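Tail spike protein gp49 (Pseudomonas phage LKA1, PDB 4RU4) probably cleaves the O-specific polysaccharide of Pseudomonas as a lyase, helping the phage to break down the host cell envelope during entry. Local coordinates at residues 159-164 against 413-418; 350-355 against 374-379; 379-384 against 419-424. All coordinates share one frame; numbering follows the deposited sequence.

Contact 1: 159-164 against 413-418; sequences SGFRTS and TTNTTQ
Phe161 reaches across from its loop and lays its ring on the turn that carries Asn415. Its CG lies anti to the carbonyl carbon (chi1 -80°), which puts one ring face against Asn415 CB. The side chain can be followed outward. CB stays on its own loop, where the amide of Phe161 donates to Ser159 OG at 3.2 Å in an ST turn. CG and CD1 lie 4.0 Å or more from Asn415 CB. CD2 and CE2 come closer to it, with CE2 3.5 Å from Asn415 CB. That carbon sits over the ring face, 14° off the ring normal, in a CH-pi contact. At the far end, CE1 and CZ both face Thr413 OG1, with CZ 3.4 Å from Thr413 OG1. Thr416 OG1 approaches CZ at the ring edge.

The Asn415 amide passes the ring in the opposite direction, with its plane turned 59° from the ring. It settles on the backbone of Gly160, where its OD1 is 3.3 Å from Gly160 CA. No direct hydrogen bond joins the two segments. A water does so instead: it accepts from Gly160 N at 2.8 Å and donates to Asn415 O at 2.8 Å.

The turn is held from within. Thr413 OG1 accepts from Asn415 N at 3.0 Å, and Thr416 OG1 accepts from Thr413 N. Thr416 OG1 also pairs with Ile377 O, which ties the turn to the neighbouring coil.

Residues 413-416 form a type I beta turn with an ST turn at its start. The contact is a surface meeting of two loops, one from the Ig-like family region and one from the pectin lyase-like region.

Contact 2: 350-355 against 374-379; sequences TWQGKD and SAEILG
Trp351 O takes the amide hydrogen of Ala375, with Ala375 N 3.1 Å from Trp351 O, where strands 350-352 and 374-377 run parallel. Gly353 N donates to Glu376 O at 2.9 Å, approaching from above the carbonyl plane, 41° out of it. Leu378 N then gives a third bond to Gly353 O. Trp351 pairs with Ser374, but Gly353 pairs with Ile377, so the second strand holds one extra residue. This is a beta bulge. Gly353 adopts backbone angles that suit glycine, just where the chain turns a corner.

Weaker CA-H...O contacts fill in between. Gln352 CA lies 3.1 Å from Ala375 O, and Lys354 CA is 3.2 Å from Gly379 O.

The apolar pair is Trp351 CB with Ile377 CD1, 4.3 Å apart. Carbon-oxygen packing adds to it. Ile377 CD1 lies against the Trp351 carbonyl, 3.4 Å from Trp351 O. The Trp351 ring extends away towards Phe382 and Phe422, and its CE3 edge meets Ser374 OG in the ring plane. The hydroxyl is hydrogen-bonded to Asp404 O, not to the ring.

The polar side chains are Thr350, Gln352 and Glu376. The extended Gln352 chain runs over Ala375, with CD 3.7 Å from Ala375 CB. Its NE2 donates to Thr350 OG1 at 3.1 Å, in the amide plane, which fixes the amide's rotation. Gln352 OE1 thus lies near Glu376 OE1, two acceptors that do not bond. The carboxylate instead pairs with Arg162, Tyr165 and Gly333.

Main-chain bonds thus join successive beta-helix coils, with the buried charge of Glu376 probably balanced by Arg162.

Contact 3: 379-384 against 419-424; sequences GGTFLL and PCNFLI
Phe382 and Phe422 lie side by side and point the same way, at the apolar centre of two parallel strands. Their ring planes are 21° apart and slid past each other, with centroids 5.3 Å apart. The rings therefore barely overlap, and Phe382 CD1 touches Phe422 CE1 at 3.6 Å. Trp351 meets both rings. Leu384 and Ile424 extend the same face further along the strands, while Cys420 SG sits beside Gly379 CA at its start.

On the opposite face the apolar part is Leu383 and Leu423. Leu383 has CG anti to its amide nitrogen (chi1 174°), which swings CD1 across to Leu423 CB. Leu423 leans the other way along the strand, and its CD1 meets Thr381 CG2 at 3.4 Å, a tight carbon pair.

Between the faces runs the ladder of main-chain bonds, without a break in register. Gly380 N donates to Pro419 O, and Asn421 N to Gly380 O at 2.7 Å. Phe382 N points nearly straight down the Asn421 carbonyl, at 2.8 Å from Asn421 O. Leu423 N and Leu384 N continue the alternation.

The polar edge is Thr381 with Asn421. Asn421 ND2 donates to Thr381 OG1 at 3.0 Å, almost linear (176°) and in the amide plane. Arg430 and Asp462 of the second subunit pack against this pair.

The chemistry implies neighbouring coils of the right-handed parallel beta-helix of the pectin lyase-like family: aromatic and aliphatic packing inside, and a Thr381-Asn421 hydrogen bond, carried on from Asn421 OD1 to Asn453, on the face toward the second subunit, where Leu423 also packs.

From the N terminus, the chain first passes 159-164, in a loop between strands 147-151 and 168-177. Contact 1 closes its long loop only at 413-418, after many coils of the parallel beta-helix. Contact 2 falls within that span and closes a short loop from 350-355 to 374-379, one coil on. Contact 3 opens at Gly379, which it shares with contact 2, and closes at 419-424, just beyond the turn of contact 1. Contacts 1 and 3 therefore cross, while 2 and 3 follow in series. Contacts 1 and 2 touch through Phe161 against Ile377 O. Asp355 OD1 accepts a probable hydrogen bond from Thr381 N between contacts 2 and 3. Both also touch the second subunit.

Contact 1: 159-164 against 413-418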
loop_
_atom_site.group_PDB
_atom_site.type_symbol
_atom_site.label_atom_id
_atom_site.label_comp_id
_atom_site.label_asym_id
_atom_site.label_seq_id
_atom_site.Cartn_x
_atom_site.Cartn_y
_atom_site.Cartn_z
ATOM N N SER B 159 -13.332 -16.155 -21.656
ATOM C CA SER B 159 -14.120 -14.961 -22.006
ATOM C C SER B 159 -14.502 -14.912 -23.482
ATOM O O SER B 159 -13.686 -15.226 -24.364
ATOM C CB SER B 159 -13.346 -13.691 -21.626
ATOM O OG SER B 159 -13.973 -12.549 -22.167
ATOM N N GLY B 160 -15.736 -14.493 -23.765
ATOM C CA GLY B 160 -16.192 -14.415 -25.128
ATOM C C GLY B 160 -15.657 -13.197 -25.869
ATOM O O GLY B 160 -15.872 -13.075 -27.073
ATOM N N PHE B 161 -14.984 -12.286 -25.161
ATOM C CA PHE B 161 -14.555 -11.036 -25.797
ATOM C C PHE B 161 -13.498 -11.280 -26.888
ATOM O O PHE B 161 -13.436 -10.535 -27.859
ATOM C CB PHE B 161 -14.061 -10.019 -24.753
ATOM C CG PHE B 161 -15.181 -9.262 -24.046
ATOM C CD1 PHE B 161 -15.795 -8.172 -24.663
ATOM C CD2 PHE B 161 -15.603 -9.630 -22.775
ATOM C CE1 PHE B 161 -16.803 -7.464 -24.023
ATOM C CE2 PHE B 161 -16.629 -8.910 -22.105
ATOM C CZ PHE B 161 -17.226 -7.834 -22.749
ATOM N N ARG B 162 -12.668 -12.303 -26.718
ATOM C CA ARG B 162 -11.692 -12.701 -27.749
ATOM C C ARG B 162 -11.576 -14.193 -27.807
ATOM O O ARG B 162 -11.649 -14.859 -26.789
ATOM C CB ARG B 162 -10.270 -12.134 -27.478
ATOM C CG ARG B 162 -10.254 -10.612 -27.447
ATOM C CD ARG B 162 -8.933 -9.983 -27.885
ATOM N NE ARG B 162 -8.804 -8.634 -27.338
ATOM C CZ ARG B 162 -7.860 -7.752 -27.696
ATOM N NH1 ARG B 162 -6.982 -8.043 -28.656
ATOM N NH2 ARG B 162 -7.794 -6.565 -27.094
ATOM N N THR B 163 -11.381 -14.694 -29.030
ATOM C CA THR B 163 -11.094 -16.086 -29.336
ATOM C C THR B 163 -10.042 -16.701 -28.419
ATOM O O THR B 163 -10.218 -17.802 -27.879
ATOM C CB THR B 163 -10.531 -16.177 -30.796
ATOM O OG1 THR B 163 -11.511 -15.689 -31.716
ATOM C CG2 THR B 163 -10.145 -17.601 -31.169
ATOM N N SER B 164 -8.939 -15.982 -28.271
ATOM C CA SER B 164 -7.759 -16.490 -27.585
ATOM C C SER B 164 -7.897 -16.476 -26.055
ATOM O O SER B 164 -6.988 -16.903 -25.342
ATOM C CB SER B 164 -6.531 -15.669 -27.991
ATOM O OG SER B 164 -6.702 -14.312 -27.568
ATOM N N THR B 413 -21.537 -6.242 -22.358
ATOM C CA THR B 413 -22.213 -6.805 -23.524
ATOM C C THR B 413 -22.682 -8.207 -23.198
ATOM O O THR B 413 -22.585 -8.637 -22.053
ATOM C CB THR B 413 -21.226 -6.893 -24.710
ATOM O OG1 THR B 413 -20.217 -7.869 -24.406
ATOM C CG2 THR B 413 -20.542 -5.531 -24.961
ATOM N N THR B 414 -23.112 -8.955 -24.213
ATOM C CA THR B 414 -23.499 -10.342 -23.979
ATOM C C THR B 414 -22.321 -11.196 -23.487
ATOM O O THR B 414 -22.512 -12.311 -22.983
ATOM C CB THR B 414 -24.129 -10.998 -25.237
ATOM O OG1 THR B 414 -23.170 -11.025 -26.297
ATOM C CG2 THR B 414 -25.359 -10.219 -25.696
ATOM N N ASN B 415 -21.105 -10.677 -23.618
ATOM C CA ASN B 415 -19.923 -11.387 -23.109
ATOM C C ASN B 415 -19.619 -11.085 -21.623
ATOM O O ASN B 415 -18.750 -11.711 -21.006
ATOM C CB ASN B 415 -18.698 -11.085 -23.993
ATOM C CG ASN B 415 -18.795 -11.736 -25.361
ATOM O OD1 ASN B 415 -19.118 -12.925 -25.459
ATOM N ND2 ASN B 415 -18.513 -10.968 -26.426
ATOM N N THR B 416 -20.336 -10.125 -21.055
ATOM C CA THR B 416 -20.250 -9.829 -19.609
ATOM C C THR B 416 -21.225 -10.749 -18.906
ATOM O O THR B 416 -22.438 -10.484 -18.890
ATOM C CB THR B 416 -20.662 -8.377 -19.324
ATOM O OG1 THR B 416 -19.854 -7.485 -20.117
ATOM C CG2 THR B 416 -20.480 -8.040 -17.825
ATOM N N THR B 417 -20.720 -11.855 -18.364
ATOM C CA THR B 417 -21.624 -12.923 -17.945
ATOM C C THR B 417 -21.767 -13.048 -16.434
ATOM O O THR B 417 -22.545 -13.869 -15.971
ATOM C CB THR B 417 -21.153 -14.284 -18.511
ATOM O OG1 THR B 417 -19.838 -14.543 -18.016
ATOM C CG2 THR B 417 -21.089 -14.234 -20.027
ATOM N N GLN B 418 -21.023 -12.251 -15.666
ATOM C CA GLN B 418 -21.080 -12.308 -14.219
ATOM C C GLN B 418 -21.410 -10.918 -13.642
ATOM O O GLN B 418 -21.068 -9.903 -14.240
ATOM C CB GLN B 418 -19.755 -12.844 -13.663
ATOM C CG GLN B 418 -19.406 -14.266 -14.151
ATOM C CD GLN B 418 -18.000 -14.725 -13.710
ATOM O OE1 GLN B 418 -17.483 -14.284 -12.686
ATOM N NE2 GLN B 418 -17.387 -15.612 -14.496
HETATM O O HOH W 1 -17.789 -14.164 -21.847
#

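Contact 2: 350-355 against 374-379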
loop_
_atom_site.group_PDB
_atom_site.type_symbol
_atom_site.label_atom_id
_atom_site.label_comp_id
_atom_site.label_asym_id
_atom_site.label_seq_id
_atom_site.Cartn_x
_atom_site.Cartn_y
_atom_site.Cartn_z
ATOM N N THR B 350 -6.517 0.805 -16.953
ATOM C CA THR B 350 -7.703 0.123 -17.460
ATOM C C THR B 350 -8.215 -0.996 -16.551
ATOM O O THR B 350 -7.445 -1.670 -15.869
ATOM C CB THR B 350 -7.452 -0.486 -18.888
ATOM O OG1 THR B 350 -8.684 -0.993 -19.432
ATOM C CG2 THR B 350 -6.493 -1.649 -18.787
ATOM N N TRP B 351 -9.533 -1.176 -16.566
ATOM C CA TRP B 351 -10.190 -2.314 -15.942
ATOM C C TRP B 351 -10.657 -3.218 -17.082
ATOM O O TRP B 351 -11.453 -2.782 -17.907
ATOM C CB TRP B 351 -11.446 -1.812 -15.238
ATOM C CG TRP B 351 -11.311 -1.270 -13.849
ATOM C CD1 TRP B 351 -10.386 -1.606 -12.882
ATOM C CD2 TRP B 351 -12.175 -0.296 -13.260
ATOM N NE1 TRP B 351 -10.652 -0.903 -11.714
ATOM C CE2 TRP B 351 -11.762 -0.118 -11.917
ATOM C CE3 TRP B 351 -13.293 0.406 -13.730
ATOM C CZ2 TRP B 351 -12.406 0.748 -11.048
ATOM C CZ3 TRP B 351 -13.945 1.267 -12.858
ATOM C CH2 TRP B 351 -13.494 1.433 -11.535
ATOM N N GLN B 352 -10.197 -4.466 -17.107
ATOM C CA GLN B 352 -10.637 -5.455 -18.078
ATOM C C GLN B 352 -10.598 -6.818 -17.370
ATOM O O GLN B 352 -9.845 -7.001 -16.413
ATOM C CB GLN B 352 -9.675 -5.484 -19.286
ATOM C CG GLN B 352 -9.451 -4.131 -19.922
ATOM C CD GLN B 352 -8.781 -4.189 -21.283
ATOM O OE1 GLN B 352 -8.870 -5.190 -21.990
ATOM N NE2 GLN B 352 -8.123 -3.076 -21.673
ATOM N N GLY B 353 -11.361 -7.789 -17.858
ATOM C CA GLY B 353 -11.275 -9.137 -17.306
ATOM C C GLY B 353 -12.146 -9.308 -16.078
ATOM O O GLY B 353 -13.345 -9.102 -16.150
ATOM N N LYS B 354 -11.551 -9.666 -14.946
ATOM C CA LYS B 354 -12.330 -9.980 -13.732
ATOM C C LYS B 354 -11.490 -9.772 -12.497
ATOM O O LYS B 354 -10.355 -10.222 -12.462
ATOM C CB LYS B 354 -12.795 -11.446 -13.764
ATOM C CG LYS B 354 -13.458 -11.942 -12.429
ATOM C CD LYS B 354 -14.100 -13.347 -12.587
ATOM C CE LYS B 354 -14.555 -13.949 -11.252
ATOM N NZ LYS B 354 -15.103 -15.350 -11.483
ATOM N N ASP B 355 -12.051 -9.120 -11.474
ATOM C CA ASP B 355 -11.363 -8.944 -10.187
ATOM C C ASP B 355 -10.013 -8.239 -10.348
ATOM O O ASP B 355 -8.945 -8.830 -10.124
ATOM C CB ASP B 355 -11.210 -10.290 -9.444
ATOM C CG ASP B 355 -12.558 -10.889 -9.050
ATOM O OD1 ASP B 355 -13.574 -10.158 -9.085
ATOM O OD2 ASP B 355 -12.607 -12.096 -8.723
ATOM N N SER B 374 -12.481 1.183 -19.333
ATOM C CA SER B 374 -12.739 -0.248 -19.242
ATOM C C SER B 374 -12.861 -0.885 -20.629
ATOM O O SER B 374 -13.108 -0.209 -21.602
ATOM C CB SER B 374 -14.034 -0.493 -18.464
ATOM O OG SER B 374 -14.017 0.182 -17.214
ATOM N N ALA B 375 -12.702 -2.204 -20.692
ATOM C CA ALA B 375 -12.997 -2.985 -21.897
ATOM C C ALA B 375 -13.132 -4.427 -21.465
ATOM O O ALA B 375 -12.541 -4.806 -20.451
ATOM C CB ALA B 375 -11.866 -2.864 -22.921
ATOM N N GLU B 376 -13.879 -5.224 -22.218
ATOM C CA GLU B 376 -13.796 -6.675 -22.082
ATOM C C GLU B 376 -14.051 -7.104 -20.642
ATOM O O GLU B 376 -13.308 -7.928 -20.066
ATOM C CB GLU B 376 -12.427 -7.191 -22.603
ATOM C CG GLU B 376 -12.126 -6.747 -24.048
ATOM C CD GLU B 376 -10.876 -7.404 -24.678
ATOM O OE1 GLU B 376 -9.961 -7.840 -23.935
ATOM O OE2 GLU B 376 -10.787 -7.437 -25.933
ATOM N N ILE B 377 -15.102 -6.525 -20.054
ATOM C CA ILE B 377 -15.481 -6.825 -18.676
ATOM C C ILE B 377 -16.242 -8.155 -18.637
ATOM O O ILE B 377 -17.375 -8.251 -19.120
ATOM C CB ILE B 377 -16.332 -5.677 -18.050
ATOM C CG1 ILE B 377 -15.479 -4.393 -17.939
ATOM C CG2 ILE B 377 -16.886 -6.087 -16.689
ATOM C CD1 ILE B 377 -14.279 -4.505 -16.964
ATOM N N LEU B 378 -15.614 -9.182 -18.068
ATOM C CA LEU B 378 -16.283 -10.470 -17.886
ATOM C C LEU B 378 -17.301 -10.367 -16.733
ATOM O O LEU B 378 -18.418 -10.917 -16.786
ATOM C CB LEU B 378 -15.263 -11.586 -17.586
ATOM C CG LEU B 378 -15.849 -12.998 -17.459
ATOM C CD1 LEU B 378 -16.358 -13.505 -18.812
ATOM C CD2 LEU B 378 -14.841 -13.999 -16.867
ATOM N N GLY B 379 -16.903 -9.634 -15.702
ATOM C CA GLY B 379 -17.660 -9.564 -14.469
ATOM C C GLY B 379 -16.750 -9.628 -13.259
ATOM O O GLY B 379 -15.519 -9.726 -13.374
#

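Contact 3: 379-384 against 419-424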
loop_
_atom_site.group_PDB
_atom_site.type_symbol
_atom_site.label_atom_id
_atom_site.label_comp_id
_atom_site.label_asym_id
_atom_site.label_seq_id
_atom_site.Cartn_x
_atom_site.Cartn_y
_atom_site.Cartn_z
ATOM N N GLY B 379 -16.903 -9.634 -15.702
ATOM C CA GLY B 379 -17.660 -9.564 -14.469
ATOM C C GLY B 379 -16.750 -9.628 -13.259
ATOM O O GLY B 379 -15.519 -9.726 -13.374
ATOM N N GLY B 380 -17.350 -9.527 -12.079
ATOM C CA GLY B 380 -16.575 -9.510 -10.847
ATOM C C GLY B 380 -16.395 -8.100 -10.313
ATOM O O GLY B 380 -17.229 -7.230 -10.525
ATOM N N THR B 381 -15.302 -7.865 -9.600
ATOM C CA THR B 381 -15.174 -6.622 -8.860
ATOM C C THR B 381 -14.006 -5.813 -9.399
ATOM O O THR B 381 -12.913 -6.350 -9.623
ATOM C CB THR B 381 -14.964 -6.956 -7.365
ATOM O OG1 THR B 381 -16.129 -7.637 -6.883
ATOM C CG2 THR B 381 -14.716 -5.701 -6.523
ATOM N N PHE B 382 -14.226 -4.522 -9.593
ATOM C CA PHE B 382 -13.192 -3.660 -10.151
ATOM C C PHE B 382 -13.052 -2.458 -9.230
ATOM O O PHE B 382 -14.036 -1.757 -8.953
ATOM C CB PHE B 382 -13.583 -3.258 -11.571
ATOM C CG PHE B 382 -13.818 -4.440 -12.456
ATOM C CD1 PHE B 382 -15.069 -5.066 -12.493
ATOM C CD2 PHE B 382 -12.769 -4.982 -13.198
ATOM C CE1 PHE B 382 -15.281 -6.216 -13.299
ATOM C CE2 PHE B 382 -12.978 -6.128 -14.002
ATOM C CZ PHE B 382 -14.235 -6.724 -14.052
ATOM N N LEU B 383 -11.833 -2.239 -8.751
ATOM C CA LEU B 383 -11.607 -1.399 -7.582
ATOM C C LEU B 383 -10.560 -0.349 -7.887
ATOM O O LEU B 383 -9.519 -0.678 -8.470
ATOM C CB LEU B 383 -11.126 -2.274 -6.415
ATOM C CG LEU B 383 -10.682 -1.610 -5.103
ATOM C CD1 LEU B 383 -11.812 -0.753 -4.504
ATOM C CD2 LEU B 383 -10.237 -2.652 -4.083
ATOM N N LEU B 384 -10.849 0.904 -7.527
ATOM C CA LEU B 384 -9.828 1.953 -7.409
ATOM C C LEU B 384 -9.734 2.252 -5.921
ATOM O O LEU B 384 -10.596 2.925 -5.349
ATOM C CB LEU B 384 -10.219 3.234 -8.176
ATOM C CG LEU B 384 -10.370 3.108 -9.682
ATOM C CD1 LEU B 384 -10.668 4.464 -10.315
ATOM C CD2 LEU B 384 -9.109 2.503 -10.289
ATOM N N PRO B 419 -22.090 -10.872 -12.488
ATOM C CA PRO B 419 -22.415 -9.582 -11.873
ATOM C C PRO B 419 -21.153 -8.724 -11.729
ATOM O O PRO B 419 -20.086 -9.282 -11.410
ATOM C CB PRO B 419 -22.944 -9.984 -10.495
ATOM C CG PRO B 419 -23.547 -11.340 -10.712
ATOM C CD PRO B 419 -22.612 -12.010 -11.703
ATOM N N CYS B 420 -21.273 -7.413 -11.972
ATOM C CA CYS B 420 -20.133 -6.484 -11.897
ATOM C C CYS B 420 -20.259 -5.560 -10.707
ATOM O O CYS B 420 -21.328 -5.015 -10.477
ATOM C CB CYS B 420 -20.098 -5.593 -13.141
ATOM S SG CYS B 420 -19.879 -6.484 -14.679
ATOM N N ASN B 421 -19.161 -5.355 -9.976
ATOM C CA ASN B 421 -19.142 -4.358 -8.902
ATOM C C ASN B 421 -18.031 -3.353 -9.209
ATOM O O ASN B 421 -16.873 -3.732 -9.310
ATOM C CB ASN B 421 -18.839 -5.040 -7.567
ATOM C CG ASN B 421 -19.732 -6.204 -7.310
ATOM O OD1 ASN B 421 -20.947 -6.086 -7.399
ATOM N ND2 ASN B 421 -19.145 -7.346 -7.008
ATOM N N PHE B 422 -18.382 -2.091 -9.407
ATOM C CA PHE B 422 -17.367 -1.076 -9.644
ATOM C C PHE B 422 -17.244 -0.234 -8.394
ATOM O O PHE B 422 -18.221 0.410 -7.968
ATOM C CB PHE B 422 -17.756 -0.220 -10.863
ATOM C CG PHE B 422 -17.732 -0.995 -12.139
ATOM C CD1 PHE B 422 -16.519 -1.270 -12.756
ATOM C CD2 PHE B 422 -18.895 -1.530 -12.682
ATOM C CE1 PHE B 422 -16.472 -2.026 -13.902
ATOM C CE2 PHE B 422 -18.841 -2.258 -13.859
ATOM C CZ PHE B 422 -17.626 -2.516 -14.450
ATOM N N LEU B 423 -16.055 -0.260 -7.796
ATOM C CA LEU B 423 -15.843 0.355 -6.479
ATOM C C LEU B 423 -14.811 1.447 -6.552
ATOM O O LEU B 423 -13.682 1.190 -6.988
ATOM C CB LEU B 423 -15.319 -0.688 -5.473
ATOM C CG LEU B 423 -16.062 -2.030 -5.456
ATOM C CD1 LEU B 423 -15.429 -3.016 -4.488
ATOM C CD2 LEU B 423 -17.558 -1.851 -5.166
ATOM N N ILE B 424 -15.159 2.635 -6.063
ATOM C CA ILE B 424 -14.198 3.723 -5.967
ATOM C C ILE B 424 -14.180 4.085 -4.502
ATOM O O ILE B 424 -15.196 4.528 -3.945
ATOM C CB ILE B 424 -14.576 4.954 -6.823
ATOM C CG1 ILE B 424 -14.488 4.652 -8.321
ATOM C CG2 ILE B 424 -13.640 6.131 -6.506
ATOM C CD1 ILE B 424 -15.700 3.899 -8.862
#